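Local coordinates for aminotransferase, class V family protein (Trichomonas vaginalis, PDB 5F8V) that probably catalyses the pyridoxal-phosphate-dependent transfer of an amino group between O-phospho-L-serine and 2-oxoglutarate in the second step of serine biosynthesis, at residues Q165-V170 / L174-S179; Y153-T158 / L183-T188; V96-T101 / K106-E111. One frame throughout, in Å; residues are numbered along the deposited sequence.

Contact 1: Q165-V170 / L174-S179; sequences QQFPDV and LIIDMS
Phe167 lies against Ile176, Leu174 and Met178, an apolar cluster on one face of the central mixed sheet of the aminotransferase fold. Ile176 makes a CH-pi contact: its CD1 stands over the centre of the Phe167 ring, 3.8 Å from the centroid and 11° off the ring normal. Met178 reaches the far end of the ring at an oblique angle, with CE 3.5 Å from Phe167 CE1. The unbranched thioether gets there because its chain is extended (chi2 -172°, chi3 164°). The two methyls of Leu174 serve different loop residues. CD1 lies 3.7 Å from Phe167 CB, and CD2 lies 3.8 Å from Val170 CG2. Pro168 packs more loosely beside the same leucine.

No hydrogen bond joins the two segments. The strand 174-177 takes its backbone partners from strands 148-154 and 193-199, so the loop 165-170 is held to it by side chains. Phe167 also touches Tyr153, Val193 and Ile187, while Asp169 O accepts a hydrogen bond from Arg139.

At the end of the strand Asp177 lies by the cofactor, its OD2 near N1 of the pyridine ring of the modified Lys202. Asp177 OD1 accepts from Ser179 N at 2.9 Å, which makes an Asx turn, and also from Ser179 OG at 2.7 Å, on its syn lone pair.

Contact 2: Y153-T158 / L183-T188; sequences YCDNET and LSRPIT
Asp155 and Arg185 meet in a salt bridge that ties the end of a central-sheet strand to the long loop between strands 174-177 and 193-199 of this class-V aminotransferase fold. Arg185 NH2 donates to Asp155 OD2 at 2.8 Å; the oxygen lies at the edge of the guanidinium, near its plane, but the bond is bent, with an N-H...O angle of 146°. At the acceptor end the N-H arrives on the syn side of OD2 yet out of the carboxylate plane, and the two flat groups are turned 60° from each other. Arginine suits the place by its length: the chain runs extended from CG to NE and spans much of the 11.7 Å between the CA atoms of Arg185 and Asp155.

Both charged groups have further partners. Arg185 NH2 also donates to the backbone carbonyl of Phe164, its strongest polar partner, so one nitrogen serves a carboxylate and a main-chain oxygen. Asp155 OD2 in turn accepts from Asn181 ND2. Two donors thus share this buried oxygen, an environment that would probably favour the ionised carboxylate. Farther along the segment, Asn156 is held at both ends of its amide, by Ser301 at OD1 and by Ser180 and Asn304 at ND2, and Thr158 OG1 bonds to O3 of the modified Lys202, which places this end of the segment at the cofactor. The remaining carboxylate oxygen of Asp155 is matched inside its own segment: Tyr153 OH donates to Asp155 OD1 at 3.0 Å, from above the carboxylate plane.

Contact 3: V96-T101 / K106-E111; sequences VDYLCT and KKAFDE
Tyr98 and Cys100, on the strand 95-98 and the turn that follows it, face the helix 103-115 in the first half of a beta-alpha-beta unit. The two backbones are close: CA of Cys100 lies 5.0 Å from CA of Lys106, and CA of Tyr98 lies 5.9 Å from CA of Phe109. No direct hydrogen bond crosses between the segments.

At this spacing the Tyr98 ring packs directly on the helix backbone. Phe109 CA sits over one ring face in a CH-pi contact, 4.0 Å from the centroid and 27° off the normal. The Phe109 side chain, its CG anti to the backbone N (chi1 166°), is turned across the strand, which brings CD2 to 3.7 Å from Tyr98 CB. Cys100 is compact enough for the narrow end of the interface, where its SG lies 3.6 Å from Phe109 CB and approaches the ring obliquely in a sulfur-aromatic contact. Ala108 brings its methyl and its carbonyl oxygen to Tyr98 CE1.

The tyrosine hydroxyl completes the join through water. This water accepts from Tyr98 OH at 2.7 Å and donates to Ala108 O at 2.8 Å; Tyr150 OH is a further hydrogen-bond partner of the hydroxyl. On the helix, Lys106 NZ makes a salt bridge with Asp110 OD2.

The helix also borders the second subunit: Glu111 OE2 accepts from Ile229 N of the second subunit, and Lys107 packs on Tyr243 of the second subunit. Within the chain, Tyr98 meets the Tyr152 ring on strand 148-154, while Phe109 reaches Val122 and Ser124 on strand 121-124.

Overall arrangement
From the N terminus, contact 3 comes first: its short loop closes between strand 95-98 and helix 103-115 and is complete before either of the others opens. Contact 2 opens next, at the end of strand 148-154, and closes only at 183-188, in the loop before strand 193-199. Contact 1 is nested inside that larger loop, folding 165-170 onto strand 174-177. Contacts 1 and 2, with centres about 7 Å apart, join where neighbouring strands probably hydrogen-bond, Asp177 N to Tyr153 O. Contact 3 lies about 16 Å from contact 2, centre to centre, yet Glu157 still packs on Thr101. All three reach the same mixed sheet.

Contact 1: Q165-V170 / L174-S179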
loop_
_atom_site.group_PDB
_atom_site.type_symbol
_atom_site.label_atom_id
_atom_site.label_comp_id
_atom_site.label_asym_id
_atom_site.label_seq_id
_atom_site.Cartn_x
_atom_site.Cartn_y
_atom_site.Cartn_z
ATOM N N GLN A 165 -15.428 -17.696 -18.559
ATOM C CA GLN A 165 -16.820 -17.773 -18.097
ATOM C C GLN A 165 -16.971 -18.661 -16.850
ATOM O O GLN A 165 -17.844 -18.412 -16.019
ATOM C CB GLN A 165 -17.740 -18.252 -19.225
ATOM C CG GLN A 165 -17.736 -17.309 -20.419
ATOM C CD GLN A 165 -18.874 -17.560 -21.395
ATOM O OE1 GLN A 165 -19.255 -18.706 -21.643
ATOM N NE2 GLN A 165 -19.419 -16.484 -21.963
ATOM N N GLN A 166 -16.123 -19.685 -16.736
ATOM C CA GLN A 166 -16.095 -20.585 -15.573
ATOM C C GLN A 166 -14.652 -20.969 -15.252
ATOM O O GLN A 166 -13.777 -20.829 -16.105
ATOM C CB GLN A 166 -16.940 -21.836 -15.852
ATOM C CG GLN A 166 -16.372 -22.763 -16.922
ATOM C CD GLN A 166 -17.431 -23.608 -17.610
ATOM O OE1 GLN A 166 -17.474 -24.829 -17.447
ATOM N NE2 GLN A 166 -18.289 -22.959 -18.392
ATOM N N PHE A 167 -14.399 -21.444 -14.032
ATOM C CA PHE A 167 -13.039 -21.850 -13.641
ATOM C C PHE A 167 -12.578 -23.045 -14.489
ATOM O O PHE A 167 -13.394 -23.894 -14.837
ATOM C CB PHE A 167 -12.958 -22.245 -12.158
ATOM C CG PHE A 167 -13.191 -21.112 -11.178
ATOM C CD1 PHE A 167 -13.249 -19.766 -11.571
ATOM C CD2 PHE A 167 -13.322 -21.405 -9.824
ATOM C CE1 PHE A 167 -13.459 -18.767 -10.641
ATOM C CE2 PHE A 167 -13.523 -20.401 -8.891
ATOM C CZ PHE A 167 -13.594 -19.085 -9.298
ATOM N N PRO A 168 -11.274 -23.101 -14.833
ATOM C CA PRO A 168 -10.745 -24.297 -15.489
ATOM C C PRO A 168 -10.864 -25.555 -14.620
ATOM O O PRO A 168 -10.957 -25.459 -13.388
ATOM C CB PRO A 168 -9.266 -23.962 -15.711
ATOM C CG PRO A 168 -9.184 -22.482 -15.657
ATOM C CD PRO A 168 -10.239 -22.064 -14.681
ATOM N N ASP A 169 -10.874 -26.708 -15.284
ATOM C CA ASP A 169 -10.852 -28.011 -14.635
ATOM C C ASP A 169 -9.438 -28.589 -14.742
ATOM O O ASP A 169 -9.018 -29.027 -15.813
ATOM C CB ASP A 169 -11.876 -28.934 -15.309
ATOM C CG ASP A 169 -12.034 -30.269 -14.601
ATOM O OD1 ASP A 169 -11.736 -30.359 -13.385
ATOM O OD2 ASP A 169 -12.485 -31.230 -15.265
ATOM N N VAL A 170 -8.701 -28.547 -13.635
ATOM C CA VAL A 170 -7.344 -29.082 -13.571
ATOM C C VAL A 170 -7.107 -29.731 -12.208
ATOM O O VAL A 170 -7.790 -29.389 -11.234
ATOM C CB VAL A 170 -6.263 -27.998 -13.820
ATOM C CG1 VAL A 170 -6.369 -27.443 -15.235
ATOM C CG2 VAL A 170 -6.333 -26.886 -12.786
ATOM N N LEU A 174 -6.368 -23.956 -7.886
ATOM C CA LEU A 174 -6.301 -22.752 -8.713
ATOM C C LEU A 174 -5.797 -21.578 -7.902
ATOM O O LEU A 174 -6.212 -21.379 -6.746
ATOM C CB LEU A 174 -7.682 -22.406 -9.266
ATOM C CG LEU A 174 -8.350 -23.441 -10.178
ATOM C CD1 LEU A 174 -9.824 -23.105 -10.340
ATOM C CD2 LEU A 174 -7.658 -23.523 -11.530
ATOM N N ILE A 175 -4.903 -20.802 -8.506
ATOM C CA ILE A 175 -4.537 -19.493 -7.981
ATOM C C ILE A 175 -4.916 -18.480 -9.053
ATOM O O ILE A 175 -4.359 -18.515 -10.152
ATOM C CB ILE A 175 -3.045 -19.398 -7.626
ATOM C CG1 ILE A 175 -2.731 -20.413 -6.514
ATOM C CG2 ILE A 175 -2.711 -17.974 -7.196
ATOM C CD1 ILE A 175 -1.360 -20.318 -5.905
ATOM N N ILE A 176 -5.852 -17.589 -8.722
ATOM C CA ILE A 176 -6.549 -16.795 -9.713
ATOM C C ILE A 176 -6.331 -15.293 -9.491
ATOM O O ILE A 176 -6.650 -14.756 -8.417
ATOM C CB ILE A 176 -8.070 -17.105 -9.733
ATOM C CG1 ILE A 176 -8.324 -18.619 -9.617
ATOM C CG2 ILE A 176 -8.706 -16.528 -10.985
ATOM C CD1 ILE A 176 -9.761 -19.051 -9.805
ATOM N N ASP A 177 -5.791 -14.620 -10.506
ATOM C CA ASP A 177 -5.739 -13.146 -10.507
ATOM C C ASP A 177 -7.075 -12.628 -11.009
ATOM O O ASP A 177 -7.381 -12.722 -12.208
ATOM C CB ASP A 177 -4.589 -12.626 -11.374
ATOM C CG ASP A 177 -4.448 -11.093 -11.342
ATOM O OD1 ASP A 177 -5.190 -10.392 -10.625
ATOM O OD2 ASP A 177 -3.568 -10.590 -12.049
ATOM N N MET A 178 -7.863 -12.084 -10.079
ATOM C CA MET A 178 -9.148 -11.485 -10.383
ATOM C C MET A 178 -9.112 -9.973 -10.221
ATOM O O MET A 178 -10.132 -9.345 -9.885
ATOM C CB MET A 178 -10.196 -12.083 -9.456
ATOM C CG MET A 178 -10.444 -13.559 -9.714
ATOM S SD MET A 178 -11.861 -14.078 -8.734
ATOM C CE MET A 178 -12.287 -15.632 -9.528
ATOM N N SER A 179 -7.950 -9.376 -10.470
ATOM C CA SER A 179 -7.779 -7.938 -10.215
ATOM C C SER A 179 -8.836 -7.108 -10.940
ATOM O O SER A 179 -9.524 -6.290 -10.317
ATOM C CB SER A 179 -6.363 -7.493 -10.562
ATOM O OG SER A 179 -5.459 -7.936 -9.558
#

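Contact 2: Y153-T158 / L183-T188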
loop_
_atom_site.group_PDB
_atom_site.type_symbol
_atom_site.label_atom_id
_atom_site.label_comp_id
_atom_site.label_asym_id
_atom_site.label_seq_id
_atom_site.Cartn_x
_atom_site.Cartn_y
_atom_site.Cartn_z
ATOM N N TYR A 153 -3.645 -18.655 -13.066
ATOM C CA TYR A 153 -4.210 -17.984 -14.248
ATOM C C TYR A 153 -4.914 -16.681 -13.918
ATOM O O TYR A 153 -5.250 -16.420 -12.769
ATOM C CB TYR A 153 -5.165 -18.907 -15.008
ATOM C CG TYR A 153 -6.601 -18.937 -14.521
ATOM C CD1 TYR A 153 -6.965 -19.668 -13.394
ATOM C CD2 TYR A 153 -7.604 -18.261 -15.213
ATOM C CE1 TYR A 153 -8.289 -19.712 -12.956
ATOM C CE2 TYR A 153 -8.921 -18.308 -14.789
ATOM C CZ TYR A 153 -9.260 -19.037 -13.653
ATOM O OH TYR A 153 -10.572 -19.073 -13.250
ATOM N N CYS A 154 -5.140 -15.887 -14.957
ATOM C CA CYS A 154 -5.804 -14.593 -14.848
ATOM C C CYS A 154 -7.235 -14.719 -15.351
ATOM O O CYS A 154 -7.473 -15.022 -16.528
ATOM C CB CYS A 154 -5.063 -13.551 -15.668
ATOM S SG CYS A 154 -5.714 -11.899 -15.441
ATOM N N ASP A 155 -8.188 -14.501 -14.457
ATOM C CA ASP A 155 -9.592 -14.679 -14.811
ATOM C C ASP A 155 -10.060 -13.651 -15.842
ATOM O O ASP A 155 -10.898 -13.969 -16.677
ATOM C CB ASP A 155 -10.474 -14.626 -13.561
ATOM C CG ASP A 155 -11.788 -15.344 -13.753
ATOM O OD1 ASP A 155 -11.777 -16.502 -14.202
ATOM O OD2 ASP A 155 -12.834 -14.749 -13.451
ATOM N N ASN A 156 -9.516 -12.433 -15.788
ATOM C CA ASN A 156 -9.852 -11.389 -16.761
ATOM C C ASN A 156 -8.618 -10.601 -17.209
ATOM O O ASN A 156 -8.039 -9.843 -16.427
ATOM C CB ASN A 156 -10.920 -10.446 -16.187
ATOM C CG ASN A 156 -11.348 -9.388 -17.187
ATOM O OD1 ASN A 156 -12.030 -9.682 -18.169
ATOM N ND2 ASN A 156 -10.892 -8.162 -16.977
ATOM N N GLU A 157 -8.206 -10.791 -18.463
ATOM C CA GLU A 157 -7.045 -10.062 -18.993
ATOM C C GLU A 157 -7.501 -8.698 -19.503
ATOM O O GLU A 157 -8.275 -8.599 -20.452
ATOM C CB GLU A 157 -6.312 -10.874 -20.063
ATOM C CG GLU A 157 -5.488 -12.015 -19.489
ATOM C CD GLU A 157 -4.176 -11.591 -18.838
ATOM O OE1 GLU A 157 -3.842 -10.388 -18.855
ATOM O OE2 GLU A 157 -3.448 -12.472 -18.309
ATOM N N THR A 158 -7.027 -7.660 -18.823
ATOM C CA THR A 158 -7.506 -6.287 -18.955
ATOM C C THR A 158 -7.167 -5.676 -20.333
ATOM O O THR A 158 -7.989 -4.964 -20.931
ATOM C CB THR A 158 -6.905 -5.446 -17.792
ATOM O OG1 THR A 158 -7.031 -6.192 -16.572
ATOM C CG2 THR A 158 -7.595 -4.136 -17.592
ATOM N N LEU A 183 -15.538 -9.063 -7.680
ATOM C CA LEU A 183 -16.860 -8.547 -7.265
ATOM C C LEU A 183 -17.695 -7.980 -8.430
ATOM O O LEU A 183 -18.593 -7.160 -8.223
ATOM C CB LEU A 183 -16.734 -7.532 -6.116
ATOM C CG LEU A 183 -15.914 -8.008 -4.910
ATOM C CD1 LEU A 183 -15.500 -6.830 -4.051
ATOM C CD2 LEU A 183 -16.697 -9.032 -4.088
ATOM N N SER A 184 -17.405 -8.445 -9.648
ATOM C CA SER A 184 -18.220 -8.139 -10.818
ATOM C C SER A 184 -19.224 -9.254 -11.071
ATOM O O SER A 184 -20.095 -9.103 -11.922
ATOM C CB SER A 184 -17.333 -7.939 -12.047
ATOM O OG SER A 184 -16.818 -9.170 -12.519
ATOM N N ARG A 185 -19.085 -10.371 -10.345
ATOM C CA ARG A 185 -19.990 -11.511 -10.447
ATOM C C ARG A 185 -19.788 -12.496 -9.281
ATOM O O ARG A 185 -18.773 -12.428 -8.579
ATOM C CB ARG A 185 -19.777 -12.242 -11.775
ATOM C CG ARG A 185 -18.340 -12.654 -12.026
ATOM C CD ARG A 185 -18.238 -13.388 -13.344
ATOM N NE ARG A 185 -16.892 -13.893 -13.590
ATOM C CZ ARG A 185 -16.437 -14.298 -14.780
ATOM N NH1 ARG A 185 -17.216 -14.282 -15.865
ATOM N NH2 ARG A 185 -15.189 -14.736 -14.888
ATOM N N PRO A 186 -20.739 -13.428 -9.082
ATOM C CA PRO A 186 -20.537 -14.431 -8.032
ATOM C C PRO A 186 -19.389 -15.387 -8.336
ATOM O O PRO A 186 -19.034 -15.574 -9.500
ATOM C CB PRO A 186 -21.870 -15.202 -8.013
ATOM C CG PRO A 186 -22.853 -14.293 -8.671
ATOM C CD PRO A 186 -22.053 -13.594 -9.728
ATOM N N ILE A 187 -18.818 -15.965 -7.287
ATOM C CA ILE A 187 -17.801 -16.996 -7.410
ATOM C C ILE A 187 -18.403 -18.285 -6.855
ATOM O O ILE A 187 -18.934 -18.282 -5.750
ATOM C CB ILE A 187 -16.517 -16.608 -6.642
ATOM C CG1 ILE A 187 -15.815 -15.435 -7.348
ATOM C CG2 ILE A 187 -15.570 -17.795 -6.536
ATOM C CD1 ILE A 187 -14.692 -14.801 -6.545
ATOM N N THR A 188 -18.327 -19.362 -7.638
ATOM C CA THR A 188 -18.708 -20.713 -7.210
ATOM C C THR A 188 -17.505 -21.652 -7.356
ATOM O O THR A 188 -16.407 -21.230 -7.758
ATOM C CB THR A 188 -19.884 -21.258 -8.052
ATOM O OG1 THR A 188 -19.505 -21.298 -9.436
ATOM C CG2 THR A 188 -21.118 -20.383 -7.885
#

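Contact 3: V96-T101 / K106-E111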
loop_
_atom_site.group_PDB
_atom_site.type_symbol
_atom_site.label_atom_id
_atom_site.label_comp_id
_atom_site.label_asym_id
_atom_site.label_seq_id
_atom_site.Cartn_x
_atom_site.Cartn_y
_atom_site.Cartn_z
ATOM N N VAL A 96 5.402 -25.708 -10.829
ATOM C CA VAL A 96 4.250 -24.809 -10.808
ATOM C C VAL A 96 3.758 -24.581 -12.233
ATOM O O VAL A 96 4.565 -24.470 -13.163
ATOM C CB VAL A 96 4.562 -23.446 -10.149
ATOM C CG1 VAL A 96 4.751 -23.612 -8.649
ATOM C CG2 VAL A 96 5.771 -22.764 -10.799
ATOM N N ASP A 97 2.435 -24.513 -12.393
ATOM C CA ASP A 97 1.814 -24.305 -13.702
ATOM C C ASP A 97 1.195 -22.906 -13.820
ATOM O O ASP A 97 0.419 -22.476 -12.948
ATOM C CB ASP A 97 0.773 -25.397 -13.978
ATOM C CG ASP A 97 1.407 -26.726 -14.466
ATOM O OD1 ASP A 97 2.533 -26.714 -15.006
ATOM O OD2 ASP A 97 0.774 -27.794 -14.324
ATOM N N TYR A 98 1.563 -22.216 -14.902
ATOM C CA TYR A 98 1.042 -20.893 -15.258
ATOM C C TYR A 98 0.394 -20.966 -16.635
ATOM O O TYR A 98 1.043 -21.363 -17.599
ATOM C CB TYR A 98 2.183 -19.868 -15.260
ATOM C CG TYR A 98 2.584 -19.427 -13.868
ATOM C CD1 TYR A 98 2.110 -18.231 -13.339
ATOM C CD2 TYR A 98 3.414 -20.217 -13.067
ATOM C CE1 TYR A 98 2.449 -17.823 -12.065
ATOM C CE2 TYR A 98 3.760 -19.815 -11.777
ATOM C CZ TYR A 98 3.274 -18.616 -11.285
ATOM O OH TYR A 98 3.590 -18.188 -10.026
ATOM N N LEU A 99 -0.893 -20.630 -16.722
ATOM C CA LEU A 99 -1.562 -20.473 -18.017
ATOM C C LEU A 99 -1.528 -18.987 -18.352
ATOM O O LEU A 99 -2.120 -18.172 -17.638
ATOM C CB LEU A 99 -3.000 -20.982 -17.978
ATOM C CG LEU A 99 -3.835 -20.739 -19.250
ATOM C CD1 LEU A 99 -3.425 -21.666 -20.373
ATOM C CD2 LEU A 99 -5.324 -20.870 -18.966
ATOM N N CYS A 100 -0.841 -18.647 -19.436
ATOM C CA CYS A 100 -0.661 -17.259 -19.852
ATOM C C CYS A 100 -1.600 -16.938 -21.005
ATOM O O CYS A 100 -1.354 -17.329 -22.141
ATOM C CB CYS A 100 0.797 -17.018 -20.247
ATOM S SG CYS A 100 1.989 -17.363 -18.928
ATOM N N THR A 101 -2.698 -16.250 -20.699
ATOM C CA THR A 101 -3.686 -15.868 -21.705
ATOM C C THR A 101 -3.528 -14.421 -22.184
ATOM O O THR A 101 -4.200 -14.005 -23.120
ATOM C CB THR A 101 -5.112 -16.049 -21.166
ATOM O OG1 THR A 101 -5.263 -15.292 -19.959
ATOM C CG2 THR A 101 -5.397 -17.533 -20.896
ATOM N N LYS A 106 1.086 -13.537 -17.977
ATOM C CA LYS A 106 2.472 -13.622 -18.455
ATOM C C LYS A 106 3.419 -12.917 -17.494
ATOM O O LYS A 106 4.486 -13.447 -17.195
ATOM C CB LYS A 106 2.632 -13.036 -19.865
ATOM C CG LYS A 106 4.000 -13.322 -20.506
ATOM C CD LYS A 106 4.308 -12.372 -21.661
ATOM C CE LYS A 106 5.626 -12.733 -22.347
ATOM N NZ LYS A 106 6.806 -12.579 -21.444
ATOM N N LYS A 107 3.041 -11.725 -17.028
ATOM C CA LYS A 107 3.826 -11.029 -15.995
ATOM C C LYS A 107 3.977 -11.864 -14.721
ATOM O O LYS A 107 5.054 -11.911 -14.134
ATOM C CB LYS A 107 3.227 -9.659 -15.632
ATOM C CG LYS A 107 3.380 -8.529 -16.656
ATOM C CD LYS A 107 4.756 -8.426 -17.306
ATOM C CE LYS A 107 5.872 -8.087 -16.319
ATOM N NZ LYS A 107 7.160 -8.759 -16.681
ATOM N N ALA A 108 2.909 -12.521 -14.296
ATOM C CA ALA A 108 2.967 -13.362 -13.086
ATOM C C ALA A 108 3.911 -14.552 -13.293
ATOM O O ALA A 108 4.745 -14.864 -12.434
ATOM C CB ALA A 108 1.573 -13.830 -12.703
ATOM N N PHE A 109 3.781 -15.190 -14.455
ATOM C CA PHE A 109 4.682 -16.255 -14.872
ATOM C C PHE A 109 6.137 -15.794 -14.859
ATOM O O PHE A 109 6.994 -16.491 -14.306
ATOM C CB PHE A 109 4.270 -16.777 -16.254
ATOM C CG PHE A 109 5.301 -17.643 -16.934
ATOM C CD1 PHE A 109 6.049 -17.149 -18.000
ATOM C CD2 PHE A 109 5.494 -18.966 -16.537
ATOM C CE1 PHE A 109 6.983 -17.955 -18.650
ATOM C CE2 PHE A 109 6.433 -19.775 -17.176
ATOM C CZ PHE A 109 7.177 -19.268 -18.236
ATOM N N ASP A 110 6.408 -14.620 -15.437
ATOM C CA ASP A 110 7.784 -14.111 -15.548
ATOM C C ASP A 110 8.416 -13.810 -14.184
ATOM O O ASP A 110 9.622 -14.010 -14.006
ATOM C CB ASP A 110 7.841 -12.848 -16.419
ATOM C CG ASP A 110 7.561 -13.117 -17.899
ATOM O OD1 ASP A 110 7.742 -14.254 -18.383
ATOM O OD2 ASP A 110 7.158 -12.169 -18.593
ATOM N N GLU A 111 7.621 -13.323 -13.232
ATOM C CA GLU A 111 8.138 -13.051 -11.891
ATOM C C GLU A 111 8.528 -14.344 -11.163
ATOM O O GLU A 111 9.591 -14.405 -10.543
ATOM C CB GLU A 111 7.151 -12.191 -11.080
ATOM C CG GLU A 111 7.475 -11.979 -9.598
ATOM C CD GLU A 111 8.770 -11.225 -9.321
ATOM O OE1 GLU A 111 9.550 -10.916 -10.246
ATOM O OE2 GLU A 111 9.020 -10.931 -8.138
HETATM O O HOH W 1 3.652 -15.510 -9.887
#